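Local structure of tryptophan halogenase superfamily (Brevundimonas sp. BAL3, 6FRL) at residues B[255-260]-B[314-319]; B[287-292]-B[309-314]; B[383-388]-B[440-445]. The protein is a flavin-dependent halogenase of the tryptophan halogenase superfamily that prefers bromination over chlorination. One frame throughout, in Å; residues are numbered along the deposited sequence.

Overall arrangement
Contacts 1 and 2 adjoin, their centres 8 Å apart, on one seven-stranded mixed sheet. Contact 1 pairs strand 250-257 with 314-323, one edge strand of the sheet within this chain, and contact 2 ties the loop leading into that edge strand to strand 286-293, the neighbour of 250-257 on its other flank. They share D314 and meet directly, N of S256 lying 2.9 Å from O of A287 and OG of S256 2.9 Å from ND2 of N289. Contact 3 belongs to the helical part, across the centre of the chain: its centre is about 38 Å from that of contact 1 and about 33 Å from that of contact 2. A bound glycerol, probably from the crystallisation liquor, lies near contact 3.

Contact 1 (B[255-260]-B[314-319]); sequences QSENRP and DPLTEP
L316 lays its two methyl groups over the neighbouring strand: CD1 of L316 rests on CB of Q255 at 3.8 Å, while CD2 of L316 reaches the side chain of E257, which crosses it at about a right angle. The CG of E257 is anti to the backbone N (chi1 -175°) and the chain bends at chi2, which brings OE2 of E257 across the leucine, 3.3 Å from CD2 of L316. Beneath these side chains runs a short antiparallel ladder. S256 and P315 form a non-hydrogen-bonded pair, E257 and D314 the hydrogen-bonded pair: N of E257 donates to O of D314 (2.8 Å), and N of D314 returns a bond to O of E257 (3.0 Å). N of L316 adds a nearly straight bond to O of Q255 (2.9 Å, 176° at the hydrogen). This ladder attaches strand 314-323 as one edge strand of the mixed sheet, beside 250-257. S256 and P315 share one face of it, E257 and D314 the other. Past the ladder, R259 and D314 cross with guanidinium and carboxylate planes nearly parallel, 5° apart. OD1 of D314 lies over the guanidinium face, 3.8 Å from NE of R259, a long salt bridge in which no N-H points at the oxygen. The amide oxygen of Q255 turns to N of G55.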
ATOM      1  N   GLN B 255      35.472 -16.563   5.389  1.00 42.05           N
ATOM      2  CA  GLN B 255      35.247 -17.233   4.117  1.00 46.70           C
ATOM      3  C   GLN B 255      35.811 -18.651   4.193  1.00 47.00           C
ATOM      4  O   GLN B 255      36.863 -18.875   4.789  1.00 47.83           O
ATOM      5  CB  GLN B 255      35.887 -16.481   2.926  1.00 49.99           C
ATOM      6  CG  GLN B 255      35.263 -15.156   2.539  1.00 54.13           C
ATOM      7  CD  GLN B 255      33.885 -15.290   1.891  1.00 56.26           C
ATOM      8  OE1 GLN B 255      32.866 -15.054   2.561  1.00 60.12           O
ATOM      9  NE2 GLN B 255      33.842 -15.635   0.594  1.00 47.31           N
ATOM     10  N   SER B 256      35.092 -19.587   3.591  1.00 44.99           N
ATOM     11  CA  SER B 256      35.499 -20.972   3.521  1.00 46.42           C
ATOM     12  C   SER B 256      35.612 -21.413   2.061  1.00 50.11           C
ATOM     13  O   SER B 256      34.921 -20.875   1.173  1.00 46.91           O
ATOM     14  CB  SER B 256      34.509 -21.856   4.282  1.00 46.26           C
ATOM     15  OG  SER B 256      33.230 -21.918   3.685  1.00 47.30           O
ATOM     16  N   GLU B 257      36.494 -22.397   1.833  1.00 55.74           N
ATOM     17  CA  GLU B 257      36.732 -22.998   0.517  1.00 58.42           C
ATOM     18  C   GLU B 257      35.950 -24.301   0.483  1.00 52.10           C
ATOM     19  O   GLU B 257      36.056 -25.079   1.408  1.00 52.20           O
ATOM     20  CB  GLU B 257      38.239 -23.241   0.323  1.00 59.19           C
ATOM     21  CG  GLU B 257      38.662 -23.762  -1.055  1.00 62.28           C
ATOM     22  CD  GLU B 257      39.661 -22.845  -1.748  1.00 71.08           C
ATOM     23  OE1 GLU B 257      39.418 -22.539  -2.938  1.00 72.49           O
ATOM     24  OE2 GLU B 257      40.667 -22.405  -1.118  1.00 71.32           O
ATOM     25  N   ASN B 258      35.165 -24.528  -0.567  1.00 52.32           N
ATOM     26  CA  ASN B 258      34.360 -25.762  -0.682  1.00 55.96           C
ATOM     27  C   ASN B 258      35.273 -26.996  -0.746  1.00 65.16           C
ATOM     28  O   ASN B 258      36.334 -26.937  -1.359  1.00 63.82           O
ATOM     29  CB  ASN B 258      33.462 -25.745  -1.935  1.00 51.22           C
ATOM     30  CG  ASN B 258      32.275 -24.806  -1.822  1.00 47.47           C
ATOM     31  OD1 ASN B 258      31.567 -24.622  -2.786  1.00 52.85           O
ATOM     32  ND2 ASN B 258      32.059 -24.217  -0.659  1.00 42.44           N
ATOM     33  N   ARG B 259      34.845 -28.100  -0.120  1.00 78.03           N
ATOM     34  CA  ARG B 259      35.536 -29.402  -0.228  1.00 82.48           C
ATOM     35  C   ARG B 259      35.068 -30.084  -1.519  1.00 87.19           C
ATOM     36  O   ARG B 259      33.953 -29.815  -1.988  1.00 83.06           O
ATOM     37  CB  ARG B 259      35.280 -30.315   1.004  1.00 87.21           C
ATOM     38  CG  ARG B 259      35.431 -29.594   2.328  1.00 97.94           C
ATOM     39  CD  ARG B 259      35.773 -30.426   3.539  1.00100.97           C
ATOM     40  NE  ARG B 259      35.851 -29.477   4.644  1.00109.26           N
ATOM     41  CZ  ARG B 259      36.019 -29.789   5.924  1.00109.01           C
ATOM     42  NH1 ARG B 259      36.060 -28.816   6.825  1.00102.77           N
ATOM     43  NH2 ARG B 259      36.148 -31.054   6.325  1.00113.69           N
ATOM     44  N   PRO B 260      35.911 -30.967  -2.104  1.00 88.88           N
ATOM     45  CA  PRO B 260      35.503 -31.609  -3.363  1.00 86.00           C
ATOM     46  C   PRO B 260      34.226 -32.458  -3.216  1.00 77.59           C
ATOM     47  O   PRO B 260      34.035 -33.090  -2.179  1.00 66.72           O
ATOM     48  CB  PRO B 260      36.728 -32.465  -3.728  1.00 90.46           C
ATOM     49  CG  PRO B 260      37.868 -31.814  -3.009  1.00 86.82           C
ATOM     50  CD  PRO B 260      37.270 -31.386  -1.710  1.00 84.82           C
ATOM     51  N   ASP B 314      36.812 -25.356   4.302  1.00 51.18           N
ATOM     52  CA  ASP B 314      38.141 -25.090   4.880  1.00 50.73           C
ATOM     53  C   ASP B 314      38.305 -23.569   4.969  1.00 51.30           C
ATOM     54  O   ASP B 314      38.202 -22.871   3.962  1.00 47.13           O
ATOM     55  CB  ASP B 314      39.267 -25.654   3.998  1.00 56.96           C
ATOM     56  CG  ASP B 314      39.221 -27.188   3.858  1.00 60.30           C
ATOM     57  OD1 ASP B 314      39.345 -27.882   4.885  1.00 57.87           O
ATOM     58  OD2 ASP B 314      39.062 -27.697   2.720  1.00 64.02           O
ATOM     59  N   PRO B 315      38.557 -23.035   6.174  1.00 51.15           N
ATOM     60  CA  PRO B 315      38.653 -21.574   6.290  1.00 49.98           C
ATOM     61  C   PRO B 315      39.790 -20.977   5.472  1.00 51.01           C
ATOM     62  O   PRO B 315      40.875 -21.508   5.525  1.00 55.50           O
ATOM     63  CB  PRO B 315      38.897 -21.368   7.784  1.00 51.64           C
ATOM     64  CG  PRO B 315      39.446 -22.656   8.267  1.00 49.39           C
ATOM     65  CD  PRO B 315      38.772 -23.702   7.466  1.00 47.38           C
ATOM     66  N   LEU B 316      39.528 -19.910   4.724  1.00 53.95           N
ATOM     67  CA  LEU B 316      40.552 -19.205   3.924  1.00 52.90           C
ATOM     68  C   LEU B 316      41.439 -18.272   4.735  1.00 52.60           C
ATOM     69  O   LEU B 316      42.529 -17.951   4.283  1.00 56.24           O
ATOM     70  CB  LEU B 316      39.928 -18.352   2.821  1.00 53.98           C
ATOM     71  CG  LEU B 316      39.263 -19.034   1.631  1.00 54.36           C
ATOM     72  CD1 LEU B 316      38.594 -17.991   0.743  1.00 53.54           C
ATOM     73  CD2 LEU B 316      40.280 -19.829   0.838  1.00 55.65           C
ATOM     74  N   THR B 317      40.962 -17.785   5.876  1.00 52.85           N
ATOM     75  CA  THR B 317      41.784 -17.007   6.829  1.00 54.84           C
ATOM     76  C   THR B 317      41.304 -17.289   8.236  1.00 55.34           C
ATOM     77  O   THR B 317      40.512 -18.191   8.452  1.00 52.75           O
ATOM     78  CB  THR B 317      41.707 -15.470   6.585  1.00 63.51           C
ATOM     79  OG1 THR B 317      42.420 -14.767   7.615  1.00 65.15           O
ATOM     80  CG2 THR B 317      40.245 -14.920   6.540  1.00 61.94           C
ATOM     81  N   GLU B 318      41.772 -16.505   9.192  1.00 60.45           N
ATOM     82  CA  GLU B 318      41.206 -16.527  10.525  1.00 64.20           C
ATOM     83  C   GLU B 318      40.024 -15.579  10.587  1.00 58.32           C
ATOM     84  O   GLU B 318      39.904 -14.686   9.740  1.00 54.17           O
ATOM     85  CB  GLU B 318      42.262 -16.193  11.575  1.00 72.54           C
ATOM     86  CG  GLU B 318      43.212 -17.372  11.782  1.00 76.90           C
ATOM     87  CD  GLU B 318      44.616 -16.925  12.100  1.00 80.00           C
ATOM     88  OE1 GLU B 318      44.773 -16.007  12.944  1.00 80.66           O
ATOM     89  OE2 GLU B 318      45.552 -17.485  11.486  1.00 76.96           O
ATOM     90  N   PRO B 319      39.125 -15.800  11.568  1.00 56.14           N
ATOM     91  CA  PRO B 319      37.943 -14.947  11.701  1.00 55.23           C
ATOM     92  C   PRO B 319      38.274 -13.520  12.118  1.00 55.09           C
ATOM     93  O   PRO B 319      39.145 -13.331  12.965  1.00 57.32           O
ATOM     94  CB  PRO B 319      37.131 -15.638  12.810  1.00 54.33           C
ATOM     95  CG  PRO B 319      37.675 -17.028  12.892  1.00 54.10           C
ATOM     96  CD  PRO B 319      39.115 -16.891  12.567  1.00 52.88           C
TER

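Contact 2 (B[287-292]-B[309-314]); sequences AGNGLV and PHLLGD
The extended backbone of strand 287-292 faces the irregular segment 309-314 without pairing with it, the nearest CA atoms being those of N289 and L311, 6.4 Å apart. N289 bridges the gap with its side chain. Its amide oxygen takes the main-chain N-H of L312, N to OD1 2.9 Å, in a nearly straight bond (173° at the hydrogen) with the donor tilted 18° from the carbonyl plane. With CG beside the backbone N (chi1 -50°) the asparagine points its amide at the loop, and the turn about chi2 then presents OD1 to L312 and ND2 to the adjoining strand, where it donates to O of V254 and OG of S256. Both ends of the amide are thus engaged, which should hold its rotation fixed in this buried setting.

Two leucines pack around the amide. L311 crosses N289 at about a right angle and brings methyl CD2 to 3.6 Å from CB of N289. L312 sends its side chain toward the start of the strand, where its CD1 meets CB of A287 at 4.0 Å; its own CB stands 3.8 Å from OD1 of N289. A small apolar patch therefore borders the polar link, and L312 also touches S256 and R269. Further back in the segment, O of H310 accepts a bond from NE2 of Q278. An asparagine on an inner strand of the mixed sheet thus holds, by its side-chain amide, the irregular loop that leads from helix 300-307 into edge strand 314-323.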
ATOM      1  N   ALA B 287      32.276 -20.130   0.325  1.00 36.45           N
ATOM      2  CA  ALA B 287      31.098 -19.748   1.090  1.00 37.51           C
ATOM      3  C   ALA B 287      31.419 -18.699   2.141  1.00 38.49           C
ATOM      4  O   ALA B 287      32.529 -18.667   2.671  1.00 42.11           O
ATOM      5  CB  ALA B 287      30.446 -20.963   1.710  1.00 36.88           C
ATOM      6  N   GLY B 288      30.442 -17.822   2.394  1.00 36.18           N
ATOM      7  CA  GLY B 288      30.443 -16.949   3.545  1.00 34.66           C
ATOM      8  C   GLY B 288      29.953 -17.711   4.774  1.00 35.12           C
ATOM      9  O   GLY B 288      28.985 -18.488   4.695  1.00 30.46           O
ATOM     10  N   ASN B 289      30.659 -17.527   5.894  1.00 37.05           N
ATOM     11  CA  ASN B 289      30.265 -18.098   7.182  1.00 37.18           C
ATOM     12  C   ASN B 289      30.335 -17.013   8.239  1.00 37.43           C
ATOM     13  O   ASN B 289      31.138 -16.097   8.126  1.00 39.91           O
ATOM     14  CB  ASN B 289      31.190 -19.222   7.637  1.00 37.23           C
ATOM     15  CG  ASN B 289      31.427 -20.266   6.581  1.00 38.24           C
ATOM     16  OD1 ASN B 289      30.907 -21.388   6.676  1.00 35.95           O
ATOM     17  ND2 ASN B 289      32.240 -19.916   5.569  1.00 36.08           N
ATOM     18  N   GLY B 290      29.513 -17.141   9.279  1.00 36.83           N
ATOM     19  CA  GLY B 290      29.625 -16.272  10.448  1.00 36.74           C
ATOM     20  C   GLY B 290      28.768 -16.660  11.648  1.00 34.67           C
ATOM     21  O   GLY B 290      27.892 -17.501  11.555  1.00 29.82           O
ATOM     22  N   LEU B 291      29.066 -16.049  12.780  1.00 35.53           N
ATOM     23  CA  LEU B 291      28.285 -16.179  13.975  1.00 37.07           C
ATOM     24  C   LEU B 291      27.986 -14.772  14.465  1.00 37.69           C
ATOM     25  O   LEU B 291      28.908 -13.962  14.661  1.00 32.91           O
ATOM     26  CB  LEU B 291      29.044 -16.957  15.060  1.00 38.06           C
ATOM     27  CG  LEU B 291      28.171 -17.450  16.234  1.00 37.50           C
ATOM     28  CD1 LEU B 291      27.653 -18.857  15.954  1.00 37.78           C
ATOM     29  CD2 LEU B 291      28.903 -17.408  17.576  1.00 40.41           C
ATOM     30  N   VAL B 292      26.693 -14.493  14.641  1.00 40.73           N
ATOM     31  CA  VAL B 292      26.201 -13.289  15.339  1.00 44.63           C
ATOM     32  C   VAL B 292      25.864 -13.696  16.778  1.00 43.80           C
ATOM     33  O   VAL B 292      25.218 -14.717  16.964  1.00 40.53           O
ATOM     34  CB  VAL B 292      24.913 -12.758  14.657  1.00 45.73           C
ATOM     35  CG1 VAL B 292      24.274 -11.623  15.478  1.00 45.40           C
ATOM     36  CG2 VAL B 292      25.221 -12.336  13.222  1.00 48.13           C
ATOM     37  N   PRO B 309      34.119 -25.222  14.217  1.00 49.10           N
ATOM     38  CA  PRO B 309      33.881 -26.649  13.863  1.00 52.47           C
ATOM     39  C   PRO B 309      32.750 -26.937  12.881  1.00 55.16           C
ATOM     40  O   PRO B 309      32.560 -28.099  12.531  1.00 57.90           O
ATOM     41  CB  PRO B 309      33.526 -27.313  15.214  1.00 51.04           C
ATOM     42  CG  PRO B 309      33.842 -26.312  16.270  1.00 51.00           C
ATOM     43  CD  PRO B 309      33.820 -24.948  15.636  1.00 48.39           C
ATOM     44  N   HIS B 310      31.987 -25.915  12.464  1.00 60.50           N
ATOM     45  CA  HIS B 310      30.744 -26.111  11.675  1.00 56.51           C
ATOM     46  C   HIS B 310      30.675 -25.212  10.450  1.00 55.47           C
ATOM     47  O   HIS B 310      29.581 -24.833  10.022  1.00 53.85           O
ATOM     48  CB  HIS B 310      29.499 -25.858  12.554  1.00 56.11           C
ATOM     49  CG  HIS B 310      29.369 -26.815  13.693  1.00 58.44           C
ATOM     50  ND1 HIS B 310      29.390 -26.408  15.014  1.00 53.05           N
ATOM     51  CD2 HIS B 310      29.241 -28.168  13.710  1.00 58.76           C
ATOM     52  CE1 HIS B 310      29.276 -27.469  15.794  1.00 61.55           C
ATOM     53  NE2 HIS B 310      29.192 -28.549  15.029  1.00 61.66           N
ATOM     54  N   LEU B 311      31.831 -24.880   9.873  1.00 53.77           N
ATOM     55  CA  LEU B 311      31.875 -24.097   8.635  1.00 51.46           C
ATOM     56  C   LEU B 311      31.461 -24.934   7.424  1.00 44.57           C
ATOM     57  O   LEU B 311      31.530 -26.141   7.445  1.00 47.08           O
ATOM     58  CB  LEU B 311      33.272 -23.557   8.407  1.00 51.86           C
ATOM     59  CG  LEU B 311      33.888 -22.688   9.495  1.00 50.90           C
ATOM     60  CD1 LEU B 311      35.287 -22.312   9.050  1.00 52.30           C
ATOM     61  CD2 LEU B 311      33.052 -21.443   9.759  1.00 51.88           C
ATOM     62  N   LEU B 312      31.054 -24.274   6.351  1.00 46.40           N
ATOM     63  CA  LEU B 312      30.734 -24.957   5.091  1.00 45.41           C
ATOM     64  C   LEU B 312      31.969 -25.368   4.292  1.00 40.97           C
ATOM     65  O   LEU B 312      31.837 -25.662   3.132  1.00 42.15           O
ATOM     66  CB  LEU B 312      29.808 -24.069   4.230  1.00 43.44           C
ATOM     67  CG  LEU B 312      28.347 -23.942   4.677  1.00 42.16           C
ATOM     68  CD1 LEU B 312      27.714 -22.721   4.040  1.00 40.78           C
ATOM     69  CD2 LEU B 312      27.556 -25.215   4.330  1.00 38.64           C
ATOM     70  N   GLY B 313      33.141 -25.420   4.916  1.00 45.50           N
ATOM     71  CA  GLY B 313      34.414 -25.731   4.243  1.00 47.99           C
ATOM     72  C   GLY B 313      35.682 -25.333   5.006  1.00 47.67           C
ATOM     73  O   GLY B 313      35.631 -24.998   6.180  1.00 48.80           O
ATOM     74  N   ASP B 314      36.812 -25.356   4.302  1.00 51.18           N
ATOM     75  CA  ASP B 314      38.141 -25.090   4.880  1.00 50.73           C
ATOM     76  C   ASP B 314      38.305 -23.569   4.969  1.00 51.30           C
ATOM     77  O   ASP B 314      38.202 -22.871   3.962  1.00 47.13           O
ATOM     78  CB  ASP B 314      39.267 -25.654   3.998  1.00 56.96           C
ATOM     79  CG  ASP B 314      39.221 -27.188   3.858  1.00 60.30           C
ATOM     80  OD1 ASP B 314      39.345 -27.882   4.885  1.00 57.87           O
ATOM     81  OD2 ASP B 314      39.062 -27.697   2.720  1.00 64.02           O
TER

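Contact 3 (B[383-388]-B[440-445]); sequences NDQTAR and YRWEMF
A salt-bridge network of D384, R388 and R441 joins helix 376-402 to the loop between helices 422-434 and 447-456, close to the second subunit, whose own R441 packs against this one. Within the helix, NH1 of R388 forms a salt bridge with OD1 of D384, one turn back (2.8 Å), its hydrogen-bond geometry weak. The other carboxylate oxygen, OD2 of D384, faces the edge of the R441 guanidinium, 3.6 Å from NH2 of R441, a long salt bridge. The carboxylate thus meets two arginines, one at each oxygen, which would probably stabilise its negative charge. NH2 of R441 also bonds to the glycerol.

Beside the network, Q385 lies along one face of the W442 indole. Its CB makes a CH-pi contact, 4.2 Å from the centroid of the five-membered ring, and its extended chain lays the amide over the six-membered ring, offset toward the rim, with CD of Q385 3.2 Å from CZ2 of W442 and the planes 18° apart. OE1 of Q385 bonds to R364, and NE2 to E381. With the indole cut back to an alanine, Q385 would probably lose the surface it lies on, opening a gap between helix and loop. CD1 of W442 lies 4.1 Å from CB of R388.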
ATOM      1  N   ASN B 383      13.180  11.476   4.870  1.00 25.71           N
ATOM      2  CA  ASN B 383      13.565  11.096   6.239  1.00 26.91           C
ATOM      3  C   ASN B 383      12.508  10.267   6.906  1.00 27.25           C
ATOM      4  O   ASN B 383      12.839   9.273   7.582  1.00 26.63           O
ATOM      5  CB  ASN B 383      13.962  12.320   7.090  1.00 25.77           C
ATOM      6  CG  ASN B 383      15.330  12.868   6.702  1.00 27.45           C
ATOM      7  OD1 ASN B 383      16.209  12.109   6.276  1.00 26.14           O
ATOM      8  ND2 ASN B 383      15.520  14.197   6.839  1.00 27.87           N
ATOM      9  N   ASP B 384      11.249  10.624   6.653  1.00 27.48           N
ATOM     10  CA  ASP B 384      10.110   9.895   7.213  1.00 28.74           C
ATOM     11  C   ASP B 384       9.970   8.473   6.638  1.00 26.61           C
ATOM     12  O   ASP B 384       9.816   7.510   7.381  1.00 23.17           O
ATOM     13  CB  ASP B 384       8.801  10.697   7.055  1.00 29.57           C
ATOM     14  CG  ASP B 384       7.658  10.090   7.872  1.00 30.88           C
ATOM     15  OD1 ASP B 384       7.729  10.070   9.119  1.00 29.30           O
ATOM     16  OD2 ASP B 384       6.703   9.589   7.257  1.00 34.93           O
ATOM     17  N   GLN B 385      10.036   8.342   5.320  1.00 29.45           N
ATOM     18  CA  GLN B 385       9.959   7.019   4.687  1.00 30.23           C
ATOM     19  C   GLN B 385      11.081   6.123   5.230  1.00 30.54           C
ATOM     20  O   GLN B 385      10.822   5.011   5.690  1.00 33.18           O
ATOM     21  CB  GLN B 385      10.046   7.113   3.143  1.00 31.12           C
ATOM     22  CG  GLN B 385       8.893   7.816   2.453  1.00 31.07           C
ATOM     23  CD  GLN B 385       8.980   7.806   0.916  1.00 34.32           C
ATOM     24  OE1 GLN B 385       9.721   7.024   0.300  1.00 34.63           O
ATOM     25  NE2 GLN B 385       8.198   8.693   0.283  1.00 35.87           N
ATOM     26  N   THR B 386      12.318   6.622   5.180  1.00 28.98           N
ATOM     27  CA  THR B 386      13.513   5.858   5.596  1.00 27.18           C
ATOM     28  C   THR B 386      13.418   5.331   7.038  1.00 25.90           C
ATOM     29  O   THR B 386      13.693   4.155   7.311  1.00 28.06           O
ATOM     30  CB  THR B 386      14.800   6.717   5.418  1.00 27.92           C
ATOM     31  OG1 THR B 386      14.863   7.255   4.079  1.00 28.14           O
ATOM     32  CG2 THR B 386      16.054   5.894   5.706  1.00 27.71           C
ATOM     33  N   ALA B 387      13.014   6.209   7.945  1.00 26.44           N
ATOM     34  CA  ALA B 387      12.820   5.874   9.367  1.00 27.93           C
ATOM     35  C   ALA B 387      11.774   4.751   9.526  1.00 27.93           C
ATOM     36  O   ALA B 387      12.071   3.747  10.167  1.00 25.45           O
ATOM     37  CB  ALA B 387      12.378   7.099  10.175  1.00 27.38           C
ATOM     38  N   ARG B 388      10.594   4.916   8.929  1.00 24.65           N
ATOM     39  CA  ARG B 388       9.546   3.934   9.080  1.00 27.87           C
ATOM     40  C   ARG B 388       9.995   2.592   8.519  1.00 25.99           C
ATOM     41  O   ARG B 388       9.756   1.552   9.143  1.00 22.98           O
ATOM     42  CB  ARG B 388       8.199   4.361   8.431  1.00 29.40           C
ATOM     43  CG  ARG B 388       7.634   5.706   8.872  1.00 33.23           C
ATOM     44  CD  ARG B 388       7.243   5.800  10.351  1.00 37.83           C
ATOM     45  NE  ARG B 388       8.352   5.964  11.316  1.00 42.82           N
ATOM     46  CZ  ARG B 388       8.997   7.121  11.622  1.00 43.34           C
ATOM     47  NH1 ARG B 388       8.729   8.282  11.032  1.00 40.19           N
ATOM     48  NH2 ARG B 388       9.944   7.121  12.559  1.00 43.95           N
ATOM     49  N   TYR B 440       1.401  -1.756   8.013  1.00 39.22           N
ATOM     50  CA  TYR B 440       1.901  -0.405   8.110  1.00 38.44           C
ATOM     51  C   TYR B 440       2.470   0.007   6.750  1.00 37.70           C
ATOM     52  O   TYR B 440       2.557  -0.798   5.808  1.00 38.96           O
ATOM     53  CB  TYR B 440       2.949  -0.334   9.213  1.00 39.00           C
ATOM     54  CG  TYR B 440       2.474  -0.772  10.604  1.00 37.82           C
ATOM     55  CD1 TYR B 440       1.506  -0.046  11.309  1.00 39.31           C
ATOM     56  CD2 TYR B 440       3.005  -1.914  11.224  1.00 39.08           C
ATOM     57  CE1 TYR B 440       1.077  -0.444  12.580  1.00 37.11           C
ATOM     58  CE2 TYR B 440       2.600  -2.308  12.510  1.00 38.99           C
ATOM     59  CZ  TYR B 440       1.632  -1.563  13.182  1.00 38.40           C
ATOM     60  OH  TYR B 440       1.222  -1.967  14.435  1.00 39.10           O
ATOM     61  N   ARG B 441       2.843   1.270   6.625  1.00 40.35           N
ATOM     62  CA  ARG B 441       3.488   1.758   5.384  1.00 41.08           C
ATOM     63  C   ARG B 441       4.947   1.298   5.421  1.00 37.15           C
ATOM     64  O   ARG B 441       5.554   1.160   6.518  1.00 31.17           O
ATOM     65  CB  ARG B 441       3.441   3.295   5.250  1.00 44.61           C
ATOM     66  CG  ARG B 441       2.071   3.937   5.432  1.00 49.01           C
ATOM     67  CD  ARG B 441       2.159   5.457   5.598  1.00 56.16           C
ATOM     68  NE  ARG B 441       2.784   5.907   6.862  1.00 63.83           N
ATOM     69  CZ  ARG B 441       3.509   7.031   7.024  1.00 64.39           C
ATOM     70  NH1 ARG B 441       3.739   7.864   6.006  1.00 67.53           N
ATOM     71  NH2 ARG B 441       4.024   7.327   8.218  1.00 61.52           N
ATOM     72  N   TRP B 442       5.489   1.055   4.231  1.00 35.51           N
ATOM     73  CA  TRP B 442       6.940   0.866   4.017  1.00 36.87           C
ATOM     74  C   TRP B 442       7.507  -0.478   4.503  1.00 36.91           C
ATOM     75  O   TRP B 442       8.698  -0.587   4.810  1.00 40.60           O
ATOM     76  CB  TRP B 442       7.739   2.074   4.573  1.00 38.65           C
ATOM     77  CG  TRP B 442       7.228   3.382   4.021  1.00 40.69           C
ATOM     78  CD1 TRP B 442       6.600   4.397   4.701  1.00 42.50           C
ATOM     79  CD2 TRP B 442       7.278   3.783   2.659  1.00 44.26           C
ATOM     80  NE1 TRP B 442       6.283   5.419   3.835  1.00 42.97           N
ATOM     81  CE2 TRP B 442       6.678   5.063   2.574  1.00 44.48           C
ATOM     82  CE3 TRP B 442       7.790   3.185   1.488  1.00 51.62           C
ATOM     83  CZ2 TRP B 442       6.553   5.748   1.369  1.00 49.54           C
ATOM     84  CZ3 TRP B 442       7.685   3.870   0.278  1.00 52.37           C
ATOM     85  CH2 TRP B 442       7.071   5.143   0.228  1.00 57.17           C
ATOM     86  N   GLU B 443       6.657  -1.504   4.522  1.00 36.72           N
ATOM     87  CA  GLU B 443       7.061  -2.869   4.857  1.00 36.49           C
ATOM     88  C   GLU B 443       7.917  -3.436   3.714  1.00 31.43           C
ATOM     89  O   GLU B 443       7.493  -3.458   2.570  1.00 30.58           O
ATOM     90  CB  GLU B 443       5.833  -3.789   4.992  1.00 41.52           C
ATOM     91  CG  GLU B 443       4.788  -3.432   6.042  1.00 46.88           C
ATOM     92  CD  GLU B 443       5.045  -4.009   7.432  1.00 47.91           C
ATOM     93  OE1 GLU B 443       4.154  -3.824   8.264  1.00 49.49           O
ATOM     94  OE2 GLU B 443       6.097  -4.630   7.713  1.00 50.73           O
ATOM     95  N   MET B 444       9.110  -3.921   4.036  1.00 29.45           N
ATOM     96  CA  MET B 444       9.930  -4.633   3.086  1.00 27.52           C
ATOM     97  C   MET B 444       9.367  -6.056   2.904  1.00 29.89           C
ATOM     98  O   MET B 444       9.459  -6.624   1.784  1.00 28.46           O
ATOM     99  CB  MET B 444      11.336  -4.708   3.599  1.00 26.91           C
ATOM    100  CG  MET B 444      12.315  -5.369   2.633  1.00 30.32           C
ATOM    101  SD  MET B 444      14.009  -4.906   3.056  1.00 31.66           S
ATOM    102  CE  MET B 444      14.033  -3.205   2.463  1.00 30.61           C
ATOM    103  N   PHE B 445       8.787  -6.591   3.998  1.00 28.68           N
ATOM    104  CA  PHE B 445       8.289  -7.944   4.084  1.00 29.12           C
ATOM    105  C   PHE B 445       6.783  -7.982   4.093  1.00 30.87           C
ATOM    106  O   PHE B 445       6.148  -7.384   4.942  1.00 32.19           O
ATOM    107  CB  PHE B 445       8.855  -8.605   5.345  1.00 28.87           C
ATOM    108  CG  PHE B 445      10.335  -8.755   5.281  1.00 28.09           C
ATOM    109  CD1 PHE B 445      10.891  -9.750   4.488  1.00 26.03           C
ATOM    110  CD2 PHE B 445      11.162  -7.827   5.882  1.00 25.42           C
ATOM    111  CE1 PHE B 445      12.263  -9.859   4.348  1.00 25.89           C
ATOM    112  CE2 PHE B 445      12.529  -7.953   5.771  1.00 25.85           C
ATOM    113  CZ  PHE B 445      13.083  -8.975   4.992  1.00 26.22           C
TER